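Local coordinates for protein diaminopropionate ammonia-lyase (Escherichia coli, PDB 4D9I) that catalyses the pyridoxal-phosphate-dependent alpha,beta-elimination of both L- and D-diaminopropionate to pyruvate and ammonia, working as a homodimer, at residues T117-N122 against I140-G145; A147-D152 against D379-H384; L6-A11 against A348-H353. One frame throughout, in Å; residues are numbered along the deposited sequence.

Interaction 1 of 3, residues T117-N122 against I140-G145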
loop_
_atom_site.group_PDB
_atom_site.type_symbol
_atom_site.label_atom_id
_atom_site.label_comp_id
_atom_site.label_asym_id
_atom_site.label_seq_id
_atom_site.Cartn_x
_atom_site.Cartn_y
_atom_site.Cartn_z
ATOM N N THR B 117 -25.136 6.927 24.249
ATOM C CA THR B 117 -24.919 6.979 22.822
ATOM C C THR B 117 -24.888 5.595 22.192
ATOM O O THR B 117 -24.338 4.669 22.773
ATOM C CB THR B 117 -23.580 7.704 22.556
ATOM O OG1 THR B 117 -23.705 9.071 22.980
ATOM C CG2 THR B 117 -23.194 7.661 21.094
ATOM N N THR B 118 -25.492 5.476 21.010
ATOM C CA THR B 118 -25.302 4.331 20.112
ATOM C C THR B 118 -24.331 4.690 18.981
ATOM O O THR B 118 -24.370 5.796 18.445
ATOM C CB THR B 118 -26.632 3.814 19.517
ATOM O OG1 THR B 118 -27.380 3.136 20.532
ATOM C CG2 THR B 118 -26.364 2.822 18.389
ATOM N N THR B 119 -23.467 3.739 18.628
ATOM C CA THR B 119 -22.445 3.952 17.626
ATOM C C THR B 119 -21.992 2.649 16.978
ATOM O O THR B 119 -22.084 1.568 17.573
ATOM C CB THR B 119 -21.195 4.619 18.227
ATOM O OG1 THR B 119 -20.339 5.077 17.162
ATOM C CG2 THR B 119 -20.436 3.627 19.136
ATOM N N ASP B 120 -21.484 2.756 15.759
ATOM C CA ASP B 120 -20.874 1.583 15.140
ATOM C C ASP B 120 -19.355 1.751 15.166
ATOM O O ASP B 120 -18.622 0.958 14.579
ATOM C CB ASP B 120 -21.420 1.361 13.726
ATOM C CG ASP B 120 -21.124 2.524 12.801
ATOM O OD1 ASP B 120 -21.571 2.483 11.631
ATOM O OD2 ASP B 120 -20.442 3.479 13.246
ATOM N N GLY B 121 -18.883 2.789 15.857
ATOM C CA GLY B 121 -17.454 3.032 15.932
ATOM C C GLY B 121 -17.007 4.402 16.381
ATOM O O GLY B 121 -16.753 4.609 17.569
ATOM N N ASN B 122 -16.910 5.339 15.442
ATOM C CA ASN B 122 -16.254 6.632 15.693
ATOM C C ASN B 122 -17.019 7.632 16.556
ATOM O O ASN B 122 -16.446 8.292 17.431
ATOM C CB ASN B 122 -15.871 7.282 14.367
ATOM C CG ASN B 122 -14.900 6.432 13.583
ATOM O OD1 ASN B 122 -14.020 5.800 14.165
ATOM N ND2 ASN B 122 -15.050 6.415 12.274
ATOM N N ILE B 140 -22.027 3.753 26.158
ATOM C CA ILE B 140 -22.084 3.535 24.714
ATOM C C ILE B 140 -22.711 2.179 24.370
ATOM O O ILE B 140 -22.341 1.142 24.936
ATOM C CB ILE B 140 -20.673 3.645 24.077
ATOM C CG1 ILE B 140 -19.934 4.915 24.545
ATOM C CG2 ILE B 140 -20.737 3.567 22.567
ATOM C CD1 ILE B 140 -20.679 6.240 24.423
ATOM N N TYR B 141 -23.677 2.184 23.458
ATOM C CA TYR B 141 -24.214 0.933 22.919
ATOM C C TYR B 141 -23.688 0.697 21.486
ATOM O O TYR B 141 -23.603 1.631 20.686
ATOM C CB TYR B 141 -25.751 0.936 22.966
ATOM C CG TYR B 141 -26.344 0.931 24.367
ATOM C CD1 TYR B 141 -25.600 1.358 25.469
ATOM C CD2 TYR B 141 -27.656 0.526 24.589
ATOM C CE1 TYR B 141 -26.134 1.363 26.742
ATOM C CE2 TYR B 141 -28.199 0.532 25.867
ATOM C CZ TYR B 141 -27.432 0.951 26.939
ATOM O OH TYR B 141 -27.958 0.972 28.210
ATOM N N MET B 142 -23.306 -0.541 21.189
ATOM C CA MET B 142 -22.883 -0.929 19.838
ATOM C C MET B 142 -23.717 -2.127 19.342
ATOM O O MET B 142 -24.080 -2.996 20.140
ATOM C CB MET B 142 -21.375 -1.233 19.796
ATOM C CG MET B 142 -20.475 -0.065 20.196
ATOM S SD MET B 142 -18.730 -0.381 19.843
ATOM C CE MET B 142 -18.766 -0.259 18.059
ATOM N N PRO B 143 -24.048 -2.161 18.033
ATOM C CA PRO B 143 -24.937 -3.206 17.523
ATOM C C PRO B 143 -24.227 -4.540 17.308
ATOM O O PRO B 143 -22.991 -4.586 17.291
ATOM C CB PRO B 143 -25.434 -2.644 16.183
ATOM C CG PRO B 143 -24.684 -1.380 15.945
ATOM C CD PRO B 143 -23.590 -1.267 16.960
ATOM N N LYS B 144 -25.015 -5.608 17.160
ATOM C CA LYS B 144 -24.499 -6.939 16.857
ATOM C C LYS B 144 -23.552 -6.884 15.667
ATOM O O LYS B 144 -23.846 -6.237 14.652
ATOM C CB LYS B 144 -25.644 -7.936 16.602
ATOM C CG LYS B 144 -26.459 -7.702 15.334
ATOM N N GLY B 145 -22.396 -7.527 15.817
ATOM C CA GLY B 145 -21.394 -7.578 14.752
ATOM C C GLY B 145 -20.194 -6.670 14.939
ATOM O O GLY B 145 -19.192 -6.818 14.235
#
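Thr119 and Ile140 meet methyl to methyl: CG2 of Thr119 lies 3.4 Å from CG2 of Ile140, tighter than ordinary van der Waals contact. A first torsion of -167° sets Thr119 OG1 opposite its own backbone N and leaves CG2 turned to Ile140 and to Met142, whose side chain runs alongside and points the same way. Met142 then bends at its third torsion (72°), bringing CE to 3.6 Å from Asp120 C. On the same sheet face as Ile140, Thr117 offers CB to Ile140 CD1; on the other face Thr118 and Tyr141 cross at about a right angle, OG1 over CB, while the Thr118 hydroxyl bonds to Thr175. Between the two faces the strands run parallel, Tyr141 N donating to Thr117 O at 2.7 Å and Thr119 N to Tyr141 O at 2.9 Å. Past the last bridge, Pro143 has no N-H to give, and its CD instead packs 3.3 Å from Thr119 O. Thr119 OG1, on the other branch from CG2, accepts from Gly121 N at 3.0 Å in an ST turn and also from Gly124 N. Strands 114-118 and 137-142 belong to one beta-alpha-beta unit of this fold type II enzyme. The chemistry implies paired backbone groups flanked by tightly packed methyls; the buried, doubly bonded Thr119 OG1 probably helps to set the turn that carries Asp120, the probable proton acceptor for the L-substrate.

Interaction 2 of 3, residues A147-D152 against D379-H384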
loop_
_atom_site.group_PDB
_atom_site.type_symbol
_atom_site.label_atom_id
_atom_site.label_comp_id
_atom_site.label_asym_id
_atom_site.label_seq_id
_atom_site.Cartn_x
_atom_site.Cartn_y
_atom_site.Cartn_z
ATOM N N ALA B 147 -16.870 -4.747 15.698
ATOM C CA ALA B 147 -15.474 -5.160 15.819
ATOM C C ALA B 147 -15.026 -4.970 17.257
ATOM O O ALA B 147 -15.164 -3.881 17.812
ATOM C CB ALA B 147 -14.594 -4.340 14.880
ATOM N N GLN B 148 -14.484 -6.033 17.844
ATOM C CA GLN B 148 -13.994 -6.020 19.224
ATOM C C GLN B 148 -13.032 -4.863 19.496
ATOM O O GLN B 148 -13.041 -4.286 20.586
ATOM C CB GLN B 148 -13.319 -7.352 19.562
ATOM C CG GLN B 148 -13.095 -7.581 21.050
ATOM C CD GLN B 148 -14.387 -7.816 21.803
ATOM O OE1 GLN B 148 -14.825 -6.976 22.588
ATOM N NE2 GLN B 148 -15.009 -8.969 21.558
ATOM N N GLU B 149 -12.207 -4.525 18.509
ATOM C CA GLU B 149 -11.262 -3.417 18.656
ATOM C C GLU B 149 -11.955 -2.090 18.936
ATOM O O GLU B 149 -11.474 -1.296 19.741
ATOM C CB GLU B 149 -10.372 -3.270 17.418
ATOM C CG GLU B 149 -9.260 -2.247 17.606
ATOM C CD GLU B 149 -8.401 -2.032 16.365
ATOM O OE1 GLU B 149 -8.554 -2.767 15.377
ATOM O OE2 GLU B 149 -7.559 -1.123 16.395
ATOM N N ARG B 150 -13.074 -1.849 18.265
ATOM C CA ARG B 150 -13.792 -0.595 18.436
ATOM C C ARG B 150 -14.473 -0.538 19.819
ATOM O O ARG B 150 -14.496 0.520 20.468
ATOM C CB ARG B 150 -14.793 -0.380 17.299
ATOM C CG ARG B 150 -14.154 -0.188 15.935
ATOM C CD ARG B 150 -15.207 -0.012 14.854
ATOM N NE ARG B 150 -14.586 0.462 13.627
ATOM C CZ ARG B 150 -14.639 -0.148 12.445
ATOM N NH1 ARG B 150 -15.327 -1.268 12.271
ATOM N NH2 ARG B 150 -14.015 0.403 11.416
ATOM N N VAL B 151 -14.997 -1.679 20.264
ATOM C CA VAL B 151 -15.529 -1.848 21.621
ATOM C C VAL B 151 -14.440 -1.482 22.623
ATOM O O VAL B 151 -14.635 -0.640 23.499
ATOM C CB VAL B 151 -15.999 -3.307 21.862
ATOM C CG1 VAL B 151 -16.373 -3.531 23.318
ATOM C CG2 VAL B 151 -17.153 -3.652 20.933
ATOM N N ASP B 152 -13.277 -2.103 22.440
ATOM C CA ASP B 152 -12.139 -1.898 23.321
ATOM C C ASP B 152 -11.642 -0.446 23.334
ATOM O O ASP B 152 -11.249 0.054 24.389
ATOM C CB ASP B 152 -11.026 -2.916 22.993
ATOM C CG ASP B 152 -11.393 -4.342 23.435
ATOM O OD1 ASP B 152 -12.385 -4.498 24.177
ATOM O OD2 ASP B 152 -10.707 -5.314 23.033
ATOM N N ASP B 379 -7.275 3.471 10.001
ATOM C CA ASP B 379 -7.506 2.052 10.217
ATOM C C ASP B 379 -8.103 1.779 11.602
ATOM O O ASP B 379 -7.461 1.184 12.480
ATOM C CB ASP B 379 -6.201 1.264 10.007
ATOM C CG ASP B 379 -5.047 1.802 10.837
ATOM O OD1 ASP B 379 -5.163 2.919 11.389
ATOM O OD2 ASP B 379 -4.012 1.119 10.930
ATOM N N THR B 380 -9.347 2.206 11.791
ATOM C CA THR B 380 -10.007 2.029 13.061
ATOM C C THR B 380 -10.274 0.548 13.367
ATOM O O THR B 380 -10.456 0.188 14.515
ATOM C CB THR B 380 -11.294 2.869 13.118
ATOM O OG1 THR B 380 -12.113 2.543 11.995
ATOM C CG2 THR B 380 -10.946 4.358 13.074
ATOM N N ASP B 381 -10.302 -0.290 12.331
ATOM C CA ASP B 381 -10.356 -1.733 12.463
ATOM C C ASP B 381 -9.105 -2.298 11.751
ATOM O O ASP B 381 -9.123 -2.480 10.536
ATOM C CB ASP B 381 -11.643 -2.283 11.826
ATOM C CG ASP B 381 -11.743 -3.811 11.887
ATOM O OD1 ASP B 381 -10.730 -4.499 12.114
ATOM O OD2 ASP B 381 -12.850 -4.341 11.681
ATOM N N VAL B 382 -8.039 -2.557 12.505
ATOM C CA VAL B 382 -6.757 -2.920 11.878
ATOM C C VAL B 382 -6.801 -4.281 11.171
ATOM O O VAL B 382 -6.084 -4.498 10.177
ATOM C CB VAL B 382 -5.551 -2.818 12.845
ATOM C CG1 VAL B 382 -5.415 -1.407 13.394
ATOM C CG2 VAL B 382 -5.662 -3.826 13.974
ATOM N N LYS B 383 -7.640 -5.183 11.696
ATOM C CA LYS B 383 -7.851 -6.513 11.130
ATOM C C LYS B 383 -8.394 -6.372 9.713
ATOM O O LYS B 383 -7.812 -6.878 8.763
ATOM C CB LYS B 383 -8.852 -7.295 11.992
ATOM C CG LYS B 383 -8.826 -8.800 11.807
ATOM C CD LYS B 383 -9.586 -9.461 12.956
ATOM C CE LYS B 383 -9.694 -10.967 12.781
ATOM N NZ LYS B 383 -10.207 -11.313 11.422
ATOM N N HIS B 384 -9.508 -5.652 9.590
ATOM C CA HIS B 384 -10.149 -5.386 8.299
ATOM C C HIS B 384 -9.251 -4.597 7.365
ATOM O O HIS B 384 -9.176 -4.868 6.140
ATOM C CB HIS B 384 -11.484 -4.673 8.566
ATOM C CG HIS B 384 -12.224 -4.262 7.325
ATOM N ND1 HIS B 384 -12.877 -5.144 6.544
ATOM C CD2 HIS B 384 -12.382 -3.013 6.731
ATOM C CE1 HIS B 384 -13.430 -4.498 5.503
ATOM N NE2 HIS B 384 -13.126 -3.186 5.618
HETATM O O HOH W 1 -9.722 -5.021 14.386
HETATM O O HOH W 2 -7.231 1.052 15.020
HETATM O O HOH W 3 -14.819 -3.221 10.308
#
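Two direct hydrogen bonds join the start of helix 148-155 to the turn leading into helix 382-389. Glu149, extended with CG anti to its backbone N (chi1 -173°), reaches across so that OE1 takes the N-H of Val382 at 2.9 Å, on the syn side and close to the carboxylate plane. Arg150 NH2 gives its proton to Thr380 OG1, also at 2.9 Å and in the guanidinium plane; that hydroxyl is further bonded to Glu377.

The charged contacts are looser. Asp381 CB lies over one face of the Arg150 guanidinium, 3.4 Å above its plane, and the carboxylate stands nearly perpendicular to it, at 88°. Asp381 OD2 lies well out of the guanidinium plane, 4.0 Å from Arg150 NH1, so the long salt bridge rests on charge alone, with no N-H aimed at it. With an alanine in place of Arg150, Thr380 OG1 would lose a donor and the Asp381 carboxylate would probably be left without its nearby positive charge.

Water completes the joint. One molecule donates to both Glu149 OE1 and Asp381 OD1, like-charged oxygens 4.3 Å from each other; a second links Glu149 OE2 to Asp379 O, and a third accepts from Arg150 NH1 while donating to Asp381 OD2.

Carbon-to-carboxylate packing adds a little: Val382 CG2 lies 3.4 Å from Glu149 OE1, and Ala147 CB touches Asp381 OD2. Asp381 is the N-cap of helix 382-389, OD1 accepting from His384 N at 3.0 Å from above the carboxylate plane. The joint borders the active site, the Arg150 side chain lying about 6 Å from that of Asp120. Glu149 and Asp381 thus place two carboxylates at the first turn of helix 382-389, where its N-terminal dipole probably stabilises their negative charge, and bridging water is likely to ease their mutual repulsion.

Interaction 3 of 3, residues L6-A11 against A348-H353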
loop_
_atom_site.group_PDB
_atom_site.type_symbol
_atom_site.label_atom_id
_atom_site.label_comp_id
_atom_site.label_asym_id
_atom_site.label_seq_id
_atom_site.Cartn_x
_atom_site.Cartn_y
_atom_site.Cartn_z
ATOM N N LEU B 6 -17.019 -1.268 -11.805
ATOM C CA LEU B 6 -17.641 -1.252 -10.484
ATOM C C LEU B 6 -18.867 -0.379 -10.572
ATOM O O LEU B 6 -18.856 0.667 -11.237
ATOM C CB LEU B 6 -16.680 -0.752 -9.403
ATOM C CG LEU B 6 -15.420 -1.624 -9.210
ATOM C CD1 LEU B 6 -14.554 -1.046 -8.105
ATOM C CD2 LEU B 6 -15.776 -3.073 -8.889
ATOM N N LYS B 7 -19.928 -0.826 -9.913
ATOM C CA LYS B 7 -21.185 -0.110 -9.929
ATOM C C LYS B 7 -20.967 1.308 -9.390
ATOM O O LYS B 7 -20.602 1.486 -8.231
ATOM C CB LYS B 7 -22.224 -0.872 -9.106
ATOM C CG LYS B 7 -23.562 -0.169 -8.998
ATOM C CD LYS B 7 -24.339 -0.687 -7.798
ATOM C CE LYS B 7 -25.667 0.033 -7.690
ATOM N NZ LYS B 7 -26.663 -0.683 -6.834
ATOM N N ILE B 8 -21.127 2.310 -10.257
ATOM C CA ILE B 8 -21.151 3.716 -9.822
ATOM C C ILE B 8 -22.353 4.414 -10.446
ATOM O O ILE B 8 -22.272 4.911 -11.578
ATOM C CB ILE B 8 -19.911 4.526 -10.260
ATOM C CG1 ILE B 8 -18.600 3.852 -9.870
ATOM C CG2 ILE B 8 -19.962 5.930 -9.658
ATOM C CD1 ILE B 8 -17.465 4.272 -10.786
ATOM N N ASP B 9 -23.466 4.451 -9.729
ATOM C CA ASP B 9 -24.646 5.134 -10.233
ATOM C C ASP B 9 -24.589 6.591 -9.809
ATOM O O ASP B 9 -24.418 6.885 -8.621
ATOM C CB ASP B 9 -25.921 4.467 -9.708
ATOM C CG ASP B 9 -26.146 3.080 -10.308
ATOM O OD1 ASP B 9 -25.708 2.835 -11.440
ATOM O OD2 ASP B 9 -26.778 2.235 -9.646
ATOM N N ILE B 10 -24.703 7.484 -10.793
ATOM C CA ILE B 10 -24.676 8.929 -10.566
ATOM C C ILE B 10 -26.031 9.512 -10.881
ATOM O O ILE B 10 -26.549 9.317 -11.991
ATOM C CB ILE B 10 -23.641 9.646 -11.466
ATOM C CG1 ILE B 10 -22.245 9.057 -11.273
ATOM C CG2 ILE B 10 -23.647 11.146 -11.179
ATOM C CD1 ILE B 10 -21.343 9.196 -12.489
ATOM N N ALA B 11 -26.610 10.223 -9.912
ATOM C CA ALA B 11 -27.871 10.918 -10.129
ATOM C C ALA B 11 -27.676 12.402 -9.871
ATOM O O ALA B 11 -27.222 12.796 -8.788
ATOM C CB ALA B 11 -28.960 10.354 -9.231
ATOM N N ALA B 348 -11.029 6.498 -8.404
ATOM C CA ALA B 348 -10.225 5.388 -8.917
ATOM C C ALA B 348 -11.097 4.448 -9.774
ATOM O O ALA B 348 -10.643 3.975 -10.822
ATOM C CB ALA B 348 -9.582 4.623 -7.769
ATOM N N ALA B 349 -12.339 4.198 -9.330
ATOM C CA ALA B 349 -13.266 3.338 -10.069
ATOM C C ALA B 349 -13.610 3.944 -11.426
ATOM O O ALA B 349 -13.784 3.227 -12.415
ATOM C CB ALA B 349 -14.543 3.101 -9.265
ATOM N N VAL B 350 -13.751 5.264 -11.446
ATOM C CA VAL B 350 -14.034 5.997 -12.681
ATOM C C VAL B 350 -12.839 5.837 -13.623
ATOM O O VAL B 350 -13.004 5.552 -14.805
ATOM C CB VAL B 350 -14.279 7.493 -12.394
ATOM C CG1 VAL B 350 -14.133 8.329 -13.671
ATOM C CG2 VAL B 350 -15.653 7.713 -11.741
ATOM N N HIS B 351 -11.639 6.025 -13.080
ATOM C CA HIS B 351 -10.437 5.981 -13.891
ATOM C C HIS B 351 -10.307 4.684 -14.660
ATOM O O HIS B 351 -10.001 4.695 -15.834
ATOM C CB HIS B 351 -9.196 6.209 -13.043
ATOM C CG HIS B 351 -7.919 5.998 -13.806
ATOM N ND1 HIS B 351 -7.518 6.834 -14.781
ATOM C CD2 HIS B 351 -6.964 4.990 -13.730
ATOM C CE1 HIS B 351 -6.365 6.373 -15.323
ATOM N NE2 HIS B 351 -6.019 5.253 -14.671
ATOM N N TYR B 352 -10.568 3.560 -13.999
ATOM C CA TYR B 352 -10.373 2.260 -14.631
ATOM C C TYR B 352 -11.585 1.708 -15.391
ATOM O O TYR B 352 -11.477 0.695 -16.082
ATOM C CB TYR B 352 -9.892 1.256 -13.588
ATOM C CG TYR B 352 -8.476 1.505 -13.108
ATOM C CD1 TYR B 352 -7.385 1.237 -13.948
ATOM C CD2 TYR B 352 -8.216 1.991 -11.817
ATOM C CE1 TYR B 352 -6.082 1.436 -13.525
ATOM C CE2 TYR B 352 -6.894 2.201 -11.379
ATOM C CZ TYR B 352 -5.838 1.915 -12.244
ATOM O OH TYR B 352 -4.525 2.102 -11.861
ATOM N N HIS B 353 -12.734 2.377 -15.242
ATOM C CA HIS B 353 -13.994 1.997 -15.892
ATOM C C HIS B 353 -13.906 2.111 -17.404
ATOM O O HIS B 353 -13.324 3.069 -17.915
ATOM C CB HIS B 353 -15.108 2.904 -15.356
ATOM C CG HIS B 353 -16.502 2.342 -15.511
ATOM N ND1 HIS B 353 -17.122 2.251 -16.710
ATOM C CD2 HIS B 353 -17.411 1.871 -14.562
ATOM C CE1 HIS B 353 -18.358 1.741 -16.536
ATOM N NE2 HIS B 353 -18.529 1.499 -15.225
HETATM O O HOH W 4 -14.957 0.747 -12.435
HETATM O O HOH W 5 -20.887 0.401 -13.641
#
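Leu6 approaches helix 338-352 near its C-terminal end, its CD1 at 4.3 Å from Ala349 CB, a light apolar touch. Its backbone is held through water at both ends: one molecule accepts from Leu6 N at 3.0 Å and donates to Ala349 O, and another donates to Leu6 O while hydrogen-bonding His353 NE2. The imidazole presents its edge to the same carbonyl, with CD2 3.8 Å from Leu6 O in the ring plane; its other nitrogen, ND1, is bonded to Gln355 N. Two residues on, Ile8 makes the closest apolar contact. With CG1 beside the backbone N (chi1 -52°) and the chain extended beyond it (chi2 155°), CD1 reaches Ala349 CB at 3.5 Å, a tight carbon pair, and lies 4.0 Å from Val350 CG2. Beyond Ile8, the strand diverges from the helix, and Ile10, though its CB points the same way, packs on Leu359 and Leu363 of helix 356-363. Backbone bonds between Lys7 and Gln313, Asp9 and Ser311, and Ala11 and Phe309 tie this N-terminal segment antiparallel to strand 308-312, at the edge of the large mixed sheet. Helix 338-352 packs on the Ile8 side chain of this outermost strand, and helix 315-325 supplies Val316 and Leu319 as further cover for Leu6.

How the interactions relate
Interactions 1 and 2 are neighbours, with centres 12 Å apart: strand 137-142 leads into helix 148-155, and Arg150 CD packs 3.6 Å from Asp120 O. Interaction 1 is buried, pairing parallel strands of the four-stranded sheet by backbone bonds and methyl packing. Interaction 2 is a surface joint, built of two direct hydrogen bonds, a long salt bridge and bridging waters. Interaction 3, about 31 Å from interaction 1 between centres, is buried like it but belongs to the larger mixed sheet, away from the annotated sites; its direct contacts are mostly apolar and its polar links run through water. Along the chain, the 6-11/348-353 contact encloses interaction 1 and alternates with interaction 2.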